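Local coordinates for reticulocyte binding protein (Streptococcus agalactiae COH1, PDB 3FAW) that probably hydrolyses alpha-1,6-glucosidic linkages in pullulan and related alpha-glucans, acting as a cell-surface-anchored pullulanase, at residues K263-A268 and A560-D565; D457-H462 and V513-D518; A465-A470 and Q504-S509. All coordinates share one frame; numbering follows the deposited sequence.

Contact 1 (K263-A268 and A560-D565); sequences KGRQDA and ADSPGD. With CA (calcium ion), chain E.
With chi1 at 56°, Arg265 places CG in the crowded position between its backbone N and carbonyl carbon; the chain then runs extended to NE, laying the guanidinium across Gly564 and against Asp565. Both segments lead into strands of the catalytic (beta/alpha)8 barrel, 269-273 and 566-568, so the contact joins two entry loops at its N-terminal pole. One guanidinium face is occupied by the Gly564-Asp565 peptide: Gly564 O sits 3.0 Å above the plane of the Arg265 guanidinium, offset toward its rim. Although Arg265 NH1 is close to Gly564 O, the angle is poor for a bond, and the polar grip is elsewhere. Arg265 NH2 donates to Asp565 OD1 at 3.1 Å in a salt bridge, bent (139° at the hydrogen) and reaching the carboxylate from above its plane. Asp565 grips a calcium ion with both oxygens, OD2 the nearer at 2.4 Å, and Asp561 OD1 also binds it. Met507 O, Thr510 O, Asp511 OD1 and water 4 complete the shell. Arg265 is thus a second-shell residue that probably orients Asp565 and offsets part of the negative charge of the carboxylates round the ion. Water 1, in the guanidinium plane, accepts from Arg265 NH1 and lies where it can donate to Asp565 OD1, though other acceptors compete for its protons. Water 3 donates to Gln266 OE1 and weakly accepts from Gly564 N at 3.3 Å.

Contact 2 (D457-H462 and V513-D518); sequences DMMGDH and VGVFSD
Met459 meets Val513 and Val515 through thioether and methyl groups alone, with no planar side chain between them. The flat group of the strand, the ring of Phe516, belongs to another cluster: it meets Tyr569 and Phe616 edge-to-face and takes no part in the contact. This division follows the alternation of strand 513-516, the sixth of the (beta/alpha)8 barrel, in which Val513 and Val515 share the side directed at Met459. That methionine lies in the 3-10 turn that follows the fourth strand, 453-456, and leads into helix 464-477. The contact therefore joins the loop after the fourth strand to the sixth strand, past the intervening strand 482-485. CG of Met459 is anti to the backbone N (chi1 -164°), which extends the chain toward the valines, and a bend at the thioether (chi3 62°) then sets CE close to both of them. Met459 SD lies 3.6 Å from Val513 CG1, the two side chains sliding past each other in opposite directions. Val515 is approached differently, crossing the methionine at about a right angle. Two conformers are deposited for Met459, so these contacts describe one of them and are to that extent doubtful. Ile467 of helix 464-477 touches both Met459 and Val513, extending the apolar layer between helix and strand. The turn beneath Met459 is held by its own backbone, Asp461 N bonding to Met458 O at 3.0 Å. At the far end of the thioether, Met459 CE stands 3.7 Å from Val515 CG1.

Contact 3 (A465-A470 and Q504-S509); sequences AAIELA and QDWMKS. With CA (calcium ion), chain E.
Trp506 lies at a slant to Ile467 and Glu468, and its six-membered ring is touched differently by each. Glu468 comes to the rim: its CG lies near the ring plane, 3.6 Å from Trp506 CZ2. A bend at chi2 (-75°) then folds the Glu468 chain, and its carboxylate plane stands 71° from that of the indole. The polar end is engaged elsewhere, OE2 being hydrogen-bonded to Thr510 OG1, so Glu468 presents its aliphatic part to the tryptophan while gripping the loop just beyond it. Ile467 reaches the ring with CG2 3.9 Å from Trp506 CH2 and 4.1 Å from Trp506 CZ3. Helix 464-477, which carries both residues, follows the fourth strand of the (beta/alpha)8 barrel, whereas Trp506 sits on the helix-like turn between strands 482-485 and 513-516. Val513 of the latter strand touches both Ile467 and Trp506, closing the apolar cluster from the barrel side. CG of Trp506 is anti to the backbone N (chi1 179°), carrying the indole out toward the helix. The backbone of the next residue reaches a calcium ion: Met507 O binds it at 2.2 Å, and water 4 is a further ligand at 2.4 Å from the metal.

Overall arrangement
From the N terminus, contact 1 opens first, at 263-268 before the first barrel strand, and closes only at 560-565, just ahead of the seventh. Contact 2 opens after the fourth strand and closes on the sixth, inside that loop; contact 3 joins helix 464-477 to the 504-509 turn inside the loop of contact 2. All three are therefore nested, and none cross. Strand 513-516 is the common element: Val515 N meets Asp565 O of contact 1 at 2.9 Å, a probable hydrogen bond, and Phe516 O is probably bonded to Gln504 NE2 of contact 3. Contacts 1 and 3 also share one calcium ion and water 4, tying the two loops that enter strands six and seven.

Contact 1 (K263-A268 and A560-D565)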
ATOM      1  N   LYS A 263      13.059  13.142  13.474  1.00 21.59           N
ATOM      2  CA  LYS A 263      13.684  14.171  12.635  1.00 21.91           C
ATOM      3  C   LYS A 263      13.762  13.786  11.159  1.00 21.65           C
ATOM      4  O   LYS A 263      14.344  14.517  10.356  1.00 22.24           O
ATOM      5  CB  LYS A 263      15.093  14.468  13.149  1.00 22.09           C
ATOM      6  CG  LYS A 263      15.141  14.966  14.580  1.00 23.44           C
ATOM      7  CD  LYS A 263      16.567  15.216  15.020  1.00 23.21           C
ATOM      8  CE  LYS A 263      16.630  15.587  16.490  1.00 24.80           C
ATOM      9  NZ  LYS A 263      18.032  15.644  16.980  1.00 25.96           N
ATOM     10  N   GLY A 264      13.180  12.649  10.796  1.00 20.41           N
ATOM     11  CA  GLY A 264      13.286  12.156   9.428  1.00 19.79           C
ATOM     12  C   GLY A 264      12.795  10.731   9.264  1.00 17.80           C
ATOM     13  O   GLY A 264      12.536  10.036  10.239  1.00 16.42           O
ATOM     14  N   ARG A 265      12.679  10.306   8.011  1.00 17.38           N
ATOM     15  CA  ARG A 265      12.159   8.973   7.673  1.00 16.87           C
ATOM     16  C   ARG A 265      12.968   7.813   8.291  1.00 15.56           C
ATOM     17  O   ARG A 265      12.418   6.750   8.566  1.00 15.10           O
ATOM     18  CB  ARG A 265      12.035   8.819   6.147  1.00 17.48           C
ATOM     19  CG  ARG A 265      13.324   9.061   5.366  1.00 17.79           C
ATOM     20  CD  ARG A 265      13.065   9.173   3.866  1.00 18.44           C
ATOM     21  NE  ARG A 265      14.317   9.362   3.131  1.00 18.44           N
ATOM     22  CZ  ARG A 265      14.516   9.057   1.849  1.00 20.54           C
ATOM     23  NH1 ARG A 265      13.544   8.534   1.108  1.00 16.31           N
ATOM     24  NH2 ARG A 265      15.713   9.265   1.302  1.00 18.53           N
ATOM     25  N   GLN A 266      14.259   8.033   8.534  1.00 15.65           N
ATOM     26  CA  GLN A 266      15.114   7.042   9.199  1.00 16.00           C
ATOM     27  C   GLN A 266      14.796   6.836  10.695  1.00 15.92           C
ATOM     28  O   GLN A 266      15.238   5.853  11.289  1.00 14.87           O
ATOM     29  CB  GLN A 266      16.603   7.390   9.000  1.00 17.63           C
ATOM     30  CG  GLN A 266      17.151   8.569   9.837  1.00 18.70           C
ATOM     31  CD  GLN A 266      16.777   9.949   9.298  1.00 23.09           C
ATOM     32  OE1 GLN A 266      16.384  10.101   8.140  0.50 19.11           O
ATOM     33  NE2 GLN A 266      16.911  10.964  10.147  1.00 23.18           N
ATOM     34  N   ASP A 267      14.044   7.759  11.298  1.00 15.76           N
ATOM     35  CA  ASP A 267      13.612   7.632  12.698  1.00 16.14           C
ATOM     36  C   ASP A 267      12.284   6.876  12.863  1.00 15.99           C
ATOM     37  O   ASP A 267      11.876   6.577  13.988  1.00 16.64           O
ATOM     38  CB  ASP A 267      13.473   9.016  13.345  1.00 16.67           C
ATOM     39  CG  ASP A 267      14.804   9.728  13.517  1.00 17.09           C
ATOM     40  OD1 ASP A 267      15.859   9.087  13.370  1.00 19.87           O
ATOM     41  OD2 ASP A 267      14.790  10.940  13.806  1.00 15.69           O
ATOM     42  N   ALA A 268      11.616   6.574  11.752  1.00 15.16           N
ATOM     43  CA  ALA A 268      10.323   5.891  11.794  1.00 15.14           C
ATOM     44  C   ALA A 268      10.456   4.408  12.150  1.00 14.62           C
ATOM     45  O   ALA A 268      11.330   3.707  11.633  1.00 14.46           O
ATOM     46  CB  ALA A 268       9.592   6.045  10.461  1.00 12.72           C
ATOM     47  N   ALA A 560      20.710   2.230  -3.364  1.00 15.62           N
ATOM     48  CA  ALA A 560      20.216   3.209  -2.402  1.00 14.11           C
ATOM     49  C   ALA A 560      21.348   4.172  -2.038  1.00 14.77           C
ATOM     50  O   ALA A 560      22.276   3.796  -1.319  1.00 13.71           O
ATOM     51  CB  ALA A 560      19.694   2.508  -1.160  1.00 13.45           C
ATOM     52  N   ASP A 561      21.278   5.409  -2.532  1.00 14.63           N
ATOM     53  CA  ASP A 561      22.323   6.400  -2.239  1.00 16.13           C
ATOM     54  C   ASP A 561      22.113   7.119  -0.894  1.00 16.01           C
ATOM     55  O   ASP A 561      22.930   7.953  -0.500  1.00 17.53           O
ATOM     56  CB  ASP A 561      22.496   7.399  -3.401  1.00 17.76           C
ATOM     57  CG  ASP A 561      21.357   8.404  -3.517  1.00 13.35           C
ATOM     58  OD1 ASP A 561      20.194   8.047  -3.247  1.00 12.49           O
ATOM     59  OD2 ASP A 561      21.631   9.561  -3.901  0.10 13.43           O
ATOM     60  N   SER A 562      21.029   6.774  -0.200  1.00 14.55           N
ATOM     61  CA  SER A 562      20.727   7.296   1.135  1.00 15.13           C
ATOM     62  C   SER A 562      19.991   6.211   1.939  1.00 14.26           C
ATOM     63  O   SER A 562      19.192   5.465   1.372  1.00 13.37           O
ATOM     64  CB  SER A 562      19.872   8.565   1.018  1.00 14.89           C
ATOM     65  OG  SER A 562      19.239   8.905   2.243  1.00 18.72           O
ATOM     66  N   PRO A 563      20.259   6.110   3.259  1.00 14.41           N
ATOM     67  CA  PRO A 563      19.614   5.056   4.058  1.00 14.79           C
ATOM     68  C   PRO A 563      18.087   5.168   4.125  1.00 14.36           C
ATOM     69  O   PRO A 563      17.406   4.149   4.250  1.00 14.60           O
ATOM     70  CB  PRO A 563      20.237   5.229   5.451  1.00 14.53           C
ATOM     71  CG  PRO A 563      20.786   6.605   5.469  1.00 13.57           C
ATOM     72  CD  PRO A 563      21.167   6.938   4.072  1.00 13.49           C
ATOM     73  N   GLY A 564      17.565   6.391   4.029  1.00 12.57           N
ATOM     74  CA  GLY A 564      16.128   6.635   4.001  1.00 12.13           C
ATOM     75  C   GLY A 564      15.392   6.082   2.784  1.00 13.92           C
ATOM     76  O   GLY A 564      14.157   5.994   2.793  1.00 15.12           O
ATOM     77  N   ASP A 565      16.136   5.705   1.742  1.00 12.04           N
ATOM     78  CA  ASP A 565      15.555   5.033   0.569  1.00 13.10           C
ATOM     79  C   ASP A 565      15.038   3.629   0.869  1.00 11.97           C
ATOM     80  O   ASP A 565      14.272   3.069   0.080  1.00 10.18           O
ATOM     81  CB  ASP A 565      16.596   4.884  -0.548  1.00 13.93           C
ATOM     82  CG  ASP A 565      17.074   6.204  -1.098  1.00 16.08           C
ATOM     83  OD1 ASP A 565      16.368   7.223  -0.948  1.00 19.04           O
ATOM     84  OD2 ASP A 565      18.170   6.223  -1.703  1.00 16.01           O
TER
HETATM   85 CA    CA E   4      17.938   8.290  -2.944  1.00 14.31          CA
HETATM   86  O   HOH W   1      13.686   8.124  -1.844  1.00 23.14           O
HETATM   87  O   HOH W   2      17.142  11.054   3.872  1.00 28.57           O
HETATM   88  O   HOH W   3      18.251   9.105   5.769  1.00 18.36           O
HETATM   89  O   HOH W   4      18.706   9.970  -4.488  1.00 17.07           O

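Contact 2 (D457-H462 and V513-D518)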
ATOM      1  N   ASP A 457       0.683   0.833  -2.564  1.00 10.56           N
ATOM      2  CA  ASP A 457       0.606  -0.527  -3.064  1.00 10.72           C
ATOM      3  C   ASP A 457       1.089  -0.538  -4.514  1.00 11.97           C
ATOM      4  O   ASP A 457       0.693   0.318  -5.314  1.00 11.33           O
ATOM      5  CB  ASP A 457      -0.836  -1.037  -2.980  1.00 10.55           C
ATOM      6  CG  ASP A 457      -0.942  -2.535  -3.189  1.00 11.63           C
ATOM      7  OD1 ASP A 457      -0.463  -3.313  -2.333  1.00 11.85           O
ATOM      8  OD2 ASP A 457      -1.519  -2.936  -4.213  1.00 15.74           O
ATOM      9  N   MET A 458       1.953  -1.498  -4.837  1.00 12.97           N
ATOM     10  CA  MET A 458       2.517  -1.635  -6.178  0.50 13.81           C
ATOM     11  C   MET A 458       2.886  -0.273  -6.772  1.00 13.33           C
ATOM     12  O   MET A 458       2.462   0.087  -7.877  1.00 13.55           O
ATOM     13  CB  MET A 458       1.541  -2.393  -7.078  0.50 13.77           C
ATOM     14  CG  MET A 458       1.228  -3.791  -6.560  0.50 15.78           C
ATOM     15  SD  MET A 458       0.358  -4.831  -7.742  0.50 17.25           S
ATOM     16  CE  MET A 458       1.613  -5.055  -8.998  0.50 18.07           C
ATOM     17  N   MET A 459       3.697   0.475  -6.023  1.00 12.43           N
ATOM     18  CA  MET A 459       4.122   1.815  -6.427  0.50 11.43           C
ATOM     19  C   MET A 459       4.828   1.798  -7.788  1.00 11.91           C
ATOM     20  O   MET A 459       4.802   2.786  -8.519  1.00 10.20           O
ATOM     21  CB  MET A 459       5.040   2.419  -5.360  0.50 11.42           C
ATOM     22  CG  MET A 459       5.222   3.922  -5.471  0.50 10.38           C
ATOM     23  SD  MET A 459       6.021   4.635  -4.017  0.50  7.22           S
ATOM     24  CE  MET A 459       7.604   3.794  -4.070  0.50  3.42           C
ATOM     25  N   GLY A 460       5.450   0.666  -8.116  1.00 11.12           N
ATOM     26  CA  GLY A 460       6.155   0.482  -9.383  1.00 11.89           C
ATOM     27  C   GLY A 460       5.287   0.488 -10.633  1.00 10.78           C
ATOM     28  O   GLY A 460       5.808   0.580 -11.740  1.00  9.34           O
ATOM     29  N   ASP A 461       3.972   0.372 -10.459  1.00 10.37           N
ATOM     30  CA  ASP A 461       3.021   0.558 -11.558  1.00 11.51           C
ATOM     31  C   ASP A 461       2.913   2.019 -11.989  1.00 12.45           C
ATOM     32  O   ASP A 461       2.495   2.309 -13.112  1.00 13.19           O
ATOM     33  CB  ASP A 461       1.617   0.070 -11.153  1.00 12.30           C
ATOM     34  CG  ASP A 461       1.444  -1.427 -11.301  1.00 13.25           C
ATOM     35  OD1 ASP A 461       2.456  -2.147 -11.413  1.00 14.33           O
ATOM     36  OD2 ASP A 461       0.281  -1.886 -11.299  1.00 20.59           O
ATOM     37  N   HIS A 462       3.271   2.936 -11.090  1.00 12.08           N
ATOM     38  CA  HIS A 462       3.106   4.363 -11.330  1.00 10.75           C
ATOM     39  C   HIS A 462       4.349   5.027 -11.891  1.00 10.65           C
ATOM     40  O   HIS A 462       5.473   4.596 -11.640  1.00 10.71           O
ATOM     41  CB  HIS A 462       2.701   5.070 -10.037  1.00 12.04           C
ATOM     42  CG  HIS A 462       1.334   4.696  -9.565  1.00 11.18           C
ATOM     43  ND1 HIS A 462       0.110   5.033 -10.035  1.00 10.87           N
ATOM     44  CD2 HIS A 462       1.118   3.847  -8.501  1.00  9.82           C
ATOM     45  CE1 HIS A 462      -0.816   4.394  -9.250  1.00 12.62           C
ATOM     46  NE2 HIS A 462      -0.184   3.683  -8.334  1.00 13.54           N
ATOM     47  N   VAL A 513      10.462   9.190  -1.366  1.00 15.97           N
ATOM     48  CA  VAL A 513       9.735   7.995  -0.944  1.00 15.79           C
ATOM     49  C   VAL A 513      10.695   6.811  -0.808  1.00 15.94           C
ATOM     50  O   VAL A 513      11.535   6.592  -1.683  1.00 16.26           O
ATOM     51  CB  VAL A 513       8.625   7.647  -1.957  1.00 16.77           C
ATOM     52  CG1 VAL A 513       7.869   6.411  -1.520  1.00 14.72           C
ATOM     53  CG2 VAL A 513       7.673   8.830  -2.133  1.00 15.15           C
ATOM     54  N   GLY A 514      10.572   6.065   0.293  1.00 14.68           N
ATOM     55  CA  GLY A 514      11.376   4.855   0.530  1.00 14.32           C
ATOM     56  C   GLY A 514      10.678   3.589   0.051  1.00 13.10           C
ATOM     57  O   GLY A 514       9.453   3.531   0.009  1.00 13.59           O
ATOM     58  N   VAL A 515      11.453   2.572  -0.320  1.00 12.12           N
ATOM     59  CA  VAL A 515      10.881   1.318  -0.820  1.00 10.74           C
ATOM     60  C   VAL A 515      11.280   0.116   0.033  1.00 11.71           C
ATOM     61  O   VAL A 515      12.360   0.087   0.633  1.00 10.36           O
ATOM     62  CB  VAL A 515      11.287   1.034  -2.286  1.00 11.36           C
ATOM     63  CG1 VAL A 515      10.777   2.144  -3.210  1.00  7.47           C
ATOM     64  CG2 VAL A 515      12.797   0.854  -2.403  1.00  7.42           C
ATOM     65  N   PHE A 516      10.399  -0.881   0.064  1.00 12.20           N
ATOM     66  CA  PHE A 516      10.655  -2.125   0.788  1.00 12.71           C
ATOM     67  C   PHE A 516      11.878  -2.847   0.238  1.00 11.92           C
ATOM     68  O   PHE A 516      12.048  -2.951  -0.974  1.00 13.38           O
ATOM     69  CB  PHE A 516       9.429  -3.044   0.738  1.00 12.27           C
ATOM     70  CG  PHE A 516       8.331  -2.617   1.662  1.00 12.90           C
ATOM     71  CD1 PHE A 516       8.325  -3.033   2.986  1.00 11.45           C
ATOM     72  CD2 PHE A 516       7.322  -1.769   1.221  1.00 14.34           C
ATOM     73  CE1 PHE A 516       7.319  -2.632   3.852  1.00 11.26           C
ATOM     74  CE2 PHE A 516       6.315  -1.357   2.081  1.00 12.45           C
ATOM     75  CZ  PHE A 516       6.314  -1.788   3.398  1.00 15.02           C
ATOM     76  N   SER A 517      12.721  -3.330   1.144  1.00 12.26           N
ATOM     77  CA  SER A 517      13.911  -4.080   0.774  1.00 12.92           C
ATOM     78  C   SER A 517      13.647  -5.585   0.783  1.00 13.01           C
ATOM     79  O   SER A 517      13.767  -6.248   1.816  1.00 12.16           O
ATOM     80  CB  SER A 517      15.075  -3.741   1.706  1.00 13.30           C
ATOM     81  OG  SER A 517      16.251  -4.430   1.315  1.00 14.03           O
ATOM     82  N   ASP A 518      13.297  -6.123  -0.382  1.00 12.52           N
ATOM     83  CA  ASP A 518      13.122  -7.570  -0.532  1.00 12.55           C
ATOM     84  C   ASP A 518      14.438  -8.349  -0.367  1.00 12.81           C
ATOM     85  O   ASP A 518      14.419  -9.531  -0.024  1.00 14.09           O
ATOM     86  CB  ASP A 518      12.422  -7.930  -1.858  1.00 13.35           C
ATOM     87  CG  ASP A 518      13.065  -7.292  -3.085  1.00 13.53           C
ATOM     88  OD1 ASP A 518      13.759  -6.261  -2.966  1.00 18.39           O
ATOM     89  OD2 ASP A 518      12.844  -7.818  -4.194  1.00 18.09           O
TER

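Contact 3 (A465-A470 and Q504-S509)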
ATOM      1  N   ALA A 465       6.834  10.723 -11.680  1.00  9.71           N
ATOM      2  CA  ALA A 465       6.353  12.110 -11.658  1.00 10.06           C
ATOM      3  C   ALA A 465       5.093  12.319 -10.808  1.00 10.69           C
ATOM      4  O   ALA A 465       4.989  13.315 -10.080  1.00 11.24           O
ATOM      5  CB  ALA A 465       6.116  12.608 -13.086  1.00 10.55           C
ATOM      6  N   ALA A 466       4.141  11.392 -10.902  1.00 10.78           N
ATOM      7  CA  ALA A 466       2.899  11.477 -10.120  1.00  9.89           C
ATOM      8  C   ALA A 466       3.149  11.304  -8.616  1.00 10.51           C
ATOM      9  O   ALA A 466       2.563  12.012  -7.795  1.00 10.95           O
ATOM     10  CB  ALA A 466       1.883  10.444 -10.615  1.00  9.85           C
ATOM     11  N   ILE A 467       4.028  10.373  -8.261  1.00 11.65           N
ATOM     12  CA  ILE A 467       4.344  10.110  -6.854  1.00 11.27           C
ATOM     13  C   ILE A 467       5.209  11.236  -6.275  1.00 13.79           C
ATOM     14  O   ILE A 467       5.037  11.619  -5.110  1.00 13.35           O
ATOM     15  CB  ILE A 467       5.041   8.739  -6.659  1.00 10.52           C
ATOM     16  CG1 ILE A 467       4.233   7.611  -7.317  1.00 10.62           C
ATOM     17  CG2 ILE A 467       5.221   8.439  -5.174  1.00  8.87           C
ATOM     18  CD1 ILE A 467       2.793   7.488  -6.817  1.00  8.37           C
ATOM     19  N   GLU A 468       6.130  11.760  -7.088  1.00 15.10           N
ATOM     20  CA  GLU A 468       6.898  12.960  -6.731  1.00 17.51           C
ATOM     21  C   GLU A 468       5.966  14.109  -6.368  1.00 16.62           C
ATOM     22  O   GLU A 468       6.130  14.750  -5.331  1.00 16.29           O
ATOM     23  CB  GLU A 468       7.796  13.411  -7.893  1.00 18.83           C
ATOM     24  CG  GLU A 468       9.218  12.861  -7.870  1.00 22.63           C
ATOM     25  CD  GLU A 468      10.115  13.526  -6.826  1.00 23.26           C
ATOM     26  OE1 GLU A 468       9.616  14.348  -6.027  0.10 23.17           O
ATOM     27  OE2 GLU A 468      11.326  13.221  -6.809  0.10 22.40           O
ATOM     28  N   LEU A 469       4.998  14.368  -7.243  1.00 16.29           N
ATOM     29  CA  LEU A 469       4.040  15.454  -7.043  1.00 16.12           C
ATOM     30  C   LEU A 469       3.190  15.219  -5.795  1.00 15.30           C
ATOM     31  O   LEU A 469       2.962  16.143  -5.017  1.00 14.13           O
ATOM     32  CB  LEU A 469       3.137  15.613  -8.271  1.00 16.64           C
ATOM     33  CG  LEU A 469       2.166  16.798  -8.288  1.00 17.50           C
ATOM     34  CD1 LEU A 469       2.933  18.118  -8.233  1.00 20.88           C
ATOM     35  CD2 LEU A 469       1.278  16.749  -9.523  1.00 16.51           C
ATOM     36  N   ALA A 470       2.721  13.988  -5.615  1.00 14.78           N
ATOM     37  CA  ALA A 470       1.952  13.624  -4.423  1.00 15.15           C
ATOM     38  C   ALA A 470       2.747  13.901  -3.144  1.00 14.41           C
ATOM     39  O   ALA A 470       2.193  14.383  -2.156  1.00 14.51           O
ATOM     40  CB  ALA A 470       1.529  12.158  -4.481  1.00 13.54           C
ATOM     41  N   GLN A 504      12.173   0.594  -7.413  1.00 13.10           N
ATOM     42  CA  GLN A 504      13.451   0.530  -6.686  1.00 13.69           C
ATOM     43  C   GLN A 504      14.609   1.249  -7.381  1.00 12.43           C
ATOM     44  O   GLN A 504      15.520   1.744  -6.715  1.00 12.82           O
ATOM     45  CB  GLN A 504      13.831  -0.934  -6.405  1.00 14.54           C
ATOM     46  CG  GLN A 504      13.148  -1.528  -5.175  1.00 13.39           C
ATOM     47  CD  GLN A 504      13.418  -3.015  -5.001  1.00 15.66           C
ATOM     48  OE1 GLN A 504      13.769  -3.716  -5.953  1.00 17.15           O
ATOM     49  NE2 GLN A 504      13.247  -3.504  -3.778  1.00 21.20           N
ATOM     50  N   ASP A 505      14.571   1.313  -8.711  1.00 13.25           N
ATOM     51  CA  ASP A 505      15.603   2.023  -9.486  1.00 12.85           C
ATOM     52  C   ASP A 505      15.454   3.545  -9.447  1.00 12.31           C
ATOM     53  O   ASP A 505      16.371   4.269  -9.822  1.00 12.81           O
ATOM     54  CB  ASP A 505      15.604   1.533 -10.934  1.00 13.20           C
ATOM     55  CG  ASP A 505      15.951   0.062 -11.042  1.00 15.24           C
ATOM     56  OD1 ASP A 505      16.799  -0.404 -10.249  1.00 16.90           O
ATOM     57  OD2 ASP A 505      15.378  -0.625 -11.910  1.00 17.14           O
ATOM     58  N   TRP A 506      14.296   4.016  -8.992  1.00 12.32           N
ATOM     59  CA  TRP A 506      14.037   5.442  -8.761  1.00 12.37           C
ATOM     60  C   TRP A 506      14.789   5.984  -7.539  1.00 11.24           C
ATOM     61  O   TRP A 506      15.007   7.192  -7.426  1.00 10.69           O
ATOM     62  CB  TRP A 506      12.525   5.644  -8.592  1.00 12.06           C
ATOM     63  CG  TRP A 506      12.057   7.040  -8.314  1.00 13.73           C
ATOM     64  CD1 TRP A 506      12.551   8.205  -8.834  1.00 15.68           C
ATOM     65  CD2 TRP A 506      10.955   7.412  -7.480  1.00 16.60           C
ATOM     66  NE1 TRP A 506      11.842   9.278  -8.348  1.00 14.45           N
ATOM     67  CE2 TRP A 506      10.852   8.817  -7.521  1.00 16.12           C
ATOM     68  CE3 TRP A 506      10.054   6.692  -6.687  1.00 15.75           C
ATOM     69  CZ2 TRP A 506       9.884   9.515  -6.800  1.00 16.67           C
ATOM     70  CZ3 TRP A 506       9.092   7.387  -5.977  1.00 15.05           C
ATOM     71  CH2 TRP A 506       9.016   8.784  -6.038  1.00 13.33           C
ATOM     72  N   MET A 507      15.197   5.093  -6.637  1.00 10.80           N
ATOM     73  CA  MET A 507      15.823   5.500  -5.375  1.00 10.85           C
ATOM     74  C   MET A 507      17.155   6.235  -5.562  1.00 11.97           C
ATOM     75  O   MET A 507      17.497   7.089  -4.753  1.00  9.62           O
ATOM     76  CB  MET A 507      16.009   4.293  -4.442  1.00 11.09           C
ATOM     77  CG  MET A 507      14.710   3.657  -3.934  1.00 11.92           C
ATOM     78  SD  MET A 507      13.595   4.769  -3.041  1.00 10.94           S
ATOM     79  CE  MET A 507      12.628   5.391  -4.418  1.00 11.00           C
ATOM     80  N   LYS A 508      17.887   5.933  -6.634  1.00 13.19           N
ATOM     81  CA  LYS A 508      19.147   6.634  -6.919  1.00 14.14           C
ATOM     82  C   LYS A 508      18.982   8.073  -7.441  1.00 14.39           C
ATOM     83  O   LYS A 508      19.981   8.784  -7.555  1.00 14.33           O
ATOM     84  CB  LYS A 508      20.008   5.831  -7.906  1.00 14.69           C
ATOM     85  CG  LYS A 508      19.500   5.827  -9.342  1.00 14.25           C
ATOM     86  CD  LYS A 508      20.307   4.878 -10.213  1.00 16.34           C
ATOM     87  CE  LYS A 508      19.727   4.784 -11.619  1.00 20.42           C
ATOM     88  NZ  LYS A 508      19.680   6.106 -12.311  1.00 25.75           N
ATOM     89  N   SER A 509      17.748   8.490  -7.754  1.00 14.32           N
ATOM     90  CA  SER A 509      17.469   9.818  -8.319  0.50 15.15           C
ATOM     91  C   SER A 509      16.448  10.615  -7.499  1.00 14.81           C
ATOM     92  O   SER A 509      15.915  11.623  -7.973  1.00 15.21           O
ATOM     93  CB  SER A 509      16.949   9.674  -9.754  0.50 15.32           C
ATOM     94  OG  SER A 509      17.849   8.939 -10.562  0.50 19.44           O
TER
HETATM   95 CA    CA E   4      17.938   8.290  -2.944  1.00 14.31          CA
HETATM   96  O   HOH W   4      18.706   9.970  -4.488  1.00 17.07           O